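Local structure of separin (Saccharomyces cerevisiae, 5U1T) at residues E269-I274 with W293-S297. The protein is the caspase-like cysteine protease separase, which cleaves a cohesin subunit at the onset of anaphase to let chromosomes segregate and is inhibited by securin for most of the cell cycle. Residues are numbered along the deposited sequence; the frame is centred on the assembly and turned at random.
Sequences EVQRAI and WSCIS
I274 lays its CD1 methyl over one face of the W293 indole, above the six-membered ring at 3.4 Å from the centroid and 12° off the ring normal, a CH-pi contact. V270, one turn earlier on the helix, packs where the indole joins the backbone: its CG2 comes 3.7 Å from CB of W293. The other branch, CG1, lies anti to the backbone N (chi1 163°) and heads further along the loop, 4.0 Å from O of C295 and near CA of I296. A273 sets its CB 4.1 Å from NE1 of W293, obliquely to the ring. The segments join the C-terminal half of helix 264-274 to the irregular chain leading into helix 298-313, a surface contact in the helical part of separase, away from the protease active site. An alanine in place of W293 would probably cost the I274 methyl its CH-pi partner and open a gap beside V270 and A273. No hydrogen bond spans the two segments; D300 links them indirectly, its OD2 weakly bonded to both NE2 of Q271 and OG of S297. Further out, I274 also packs on V303 and I304, while the E336 carboxylate takes the backbone N-H groups of C295 and I296, tying the loop to helix 319-336.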
loop_
_atom_site.group_PDB
_atom_site.type_symbol
_atom_site.label_atom_id
_atom_site.label_comp_id
_atom_site.label_asym_id
_atom_site.label_seq_id
_atom_site.Cartn_x
_atom_site.Cartn_y
_atom_site.Cartn_z
ATOM N N GLU A 269 -80.333 24.915 -27.087
ATOM C CA GLU A 269 -79.785 24.383 -28.336
ATOM C C GLU A 269 -78.295 24.032 -28.277
ATOM O O GLU A 269 -77.764 23.433 -29.218
ATOM C CB GLU A 269 -80.017 25.375 -29.470
ATOM C CG GLU A 269 -81.423 25.927 -29.539
ATOM C CD GLU A 269 -81.441 27.327 -30.124
ATOM O OE1 GLU A 269 -80.387 27.755 -30.648
ATOM O OE2 GLU A 269 -82.495 28.001 -30.048
ATOM N N VAL A 270 -77.611 24.417 -27.200
ATOM C CA VAL A 270 -76.282 23.864 -26.959
ATOM C C VAL A 270 -76.482 22.360 -26.735
ATOM O O VAL A 270 -76.055 21.567 -27.564
ATOM C CB VAL A 270 -75.541 24.531 -25.769
ATOM C CG1 VAL A 270 -74.377 23.660 -25.299
ATOM C CG2 VAL A 270 -75.032 25.913 -26.164
ATOM N N GLN A 271 -77.188 21.980 -25.666
ATOM C CA GLN A 271 -77.468 20.564 -25.368
ATOM C C GLN A 271 -78.327 19.857 -26.428
ATOM O O GLN A 271 -78.169 18.654 -26.665
ATOM C CB GLN A 271 -78.163 20.424 -24.010
ATOM C CG GLN A 271 -78.662 19.007 -23.736
ATOM C CD GLN A 271 -79.855 18.960 -22.818
ATOM O OE1 GLN A 271 -80.990 18.785 -23.266
ATOM N NE2 GLN A 271 -79.610 19.107 -21.522
ATOM N N ARG A 272 -79.248 20.598 -27.044
ATOM C CA ARG A 272 -80.130 20.027 -28.065
ATOM C C ARG A 272 -79.321 19.491 -29.236
ATOM O O ARG A 272 -79.425 18.313 -29.586
ATOM C CB ARG A 272 -81.146 21.064 -28.553
ATOM C CG ARG A 272 -82.499 20.951 -27.866
ATOM C CD ARG A 272 -83.125 22.313 -27.614
ATOM N NE ARG A 272 -84.056 22.268 -26.488
ATOM C CZ ARG A 272 -85.381 22.327 -26.597
ATOM N NH1 ARG A 272 -85.952 22.447 -27.791
ATOM N NH2 ARG A 272 -86.138 22.273 -25.509
ATOM N N ALA A 273 -78.511 20.358 -29.829
ATOM C CA ALA A 273 -77.605 19.940 -30.886
ATOM C C ALA A 273 -76.664 18.824 -30.404
ATOM O O ALA A 273 -76.447 17.851 -31.130
ATOM C CB ALA A 273 -76.809 21.132 -31.398
ATOM N N ILE A 274 -76.143 18.962 -29.177
ATOM C CA ILE A 274 -75.124 18.053 -28.616
ATOM C C ILE A 274 -75.424 16.559 -28.825
ATOM O O ILE A 274 -74.585 15.809 -29.330
ATOM C CB ILE A 274 -74.911 18.263 -27.073
ATOM C CG1 ILE A 274 -74.205 19.584 -26.735
ATOM C CG2 ILE A 274 -74.084 17.138 -26.498
ATOM C CD1 ILE A 274 -73.078 19.954 -27.635
ATOM N N TRP A 293 -69.945 25.579 -29.486
ATOM C CA TRP A 293 -70.636 26.238 -28.386
ATOM C C TRP A 293 -69.729 26.514 -27.194
ATOM O O TRP A 293 -68.938 25.663 -26.786
ATOM C CB TRP A 293 -71.826 25.395 -27.926
ATOM C CG TRP A 293 -72.331 24.458 -28.977
ATOM C CD1 TRP A 293 -73.397 24.655 -29.813
ATOM C CD2 TRP A 293 -71.787 23.173 -29.314
ATOM N NE1 TRP A 293 -73.550 23.568 -30.644
ATOM C CE2 TRP A 293 -72.573 22.647 -30.359
ATOM C CE3 TRP A 293 -70.712 22.418 -28.834
ATOM C CZ2 TRP A 293 -72.317 21.395 -30.930
ATOM C CZ3 TRP A 293 -70.459 21.177 -29.407
ATOM C CH2 TRP A 293 -71.259 20.681 -30.443
ATOM N N SER A 294 -69.846 27.716 -26.644
ATOM C CA SER A 294 -69.266 28.015 -25.347
ATOM C C SER A 294 -70.336 27.766 -24.303
ATOM O O SER A 294 -71.522 27.663 -24.642
ATOM C CB SER A 294 -68.769 29.449 -25.285
ATOM O OG SER A 294 -68.015 29.744 -26.440
ATOM N N CYS A 295 -69.921 27.679 -23.041
ATOM C CA CYS A 295 -70.829 27.321 -21.951
ATOM C C CYS A 295 -71.515 25.999 -22.258
ATOM O O CYS A 295 -72.728 25.940 -22.442
ATOM C CB CYS A 295 -71.871 28.413 -21.710
ATOM S SG CYS A 295 -71.241 29.905 -20.929
ATOM N N ILE A 296 -70.720 24.942 -22.345
ATOM C CA ILE A 296 -71.256 23.615 -22.593
ATOM C C ILE A 296 -71.618 22.979 -21.256
ATOM O O ILE A 296 -70.868 23.080 -20.287
ATOM C CB ILE A 296 -70.256 22.736 -23.373
ATOM C CG1 ILE A 296 -69.806 23.469 -24.642
ATOM C CG2 ILE A 296 -70.876 21.386 -23.717
ATOM C CD1 ILE A 296 -68.671 22.802 -25.375
ATOM N N SER A 297 -72.794 22.358 -21.205
ATOM C CA SER A 297 -73.320 21.769 -19.976
ATOM C C SER A 297 -72.321 20.803 -19.356
ATOM O O SER A 297 -71.643 20.070 -20.071
ATOM C CB SER A 297 -74.646 21.060 -20.261
ATOM O OG SER A 297 -75.433 21.802 -21.190
#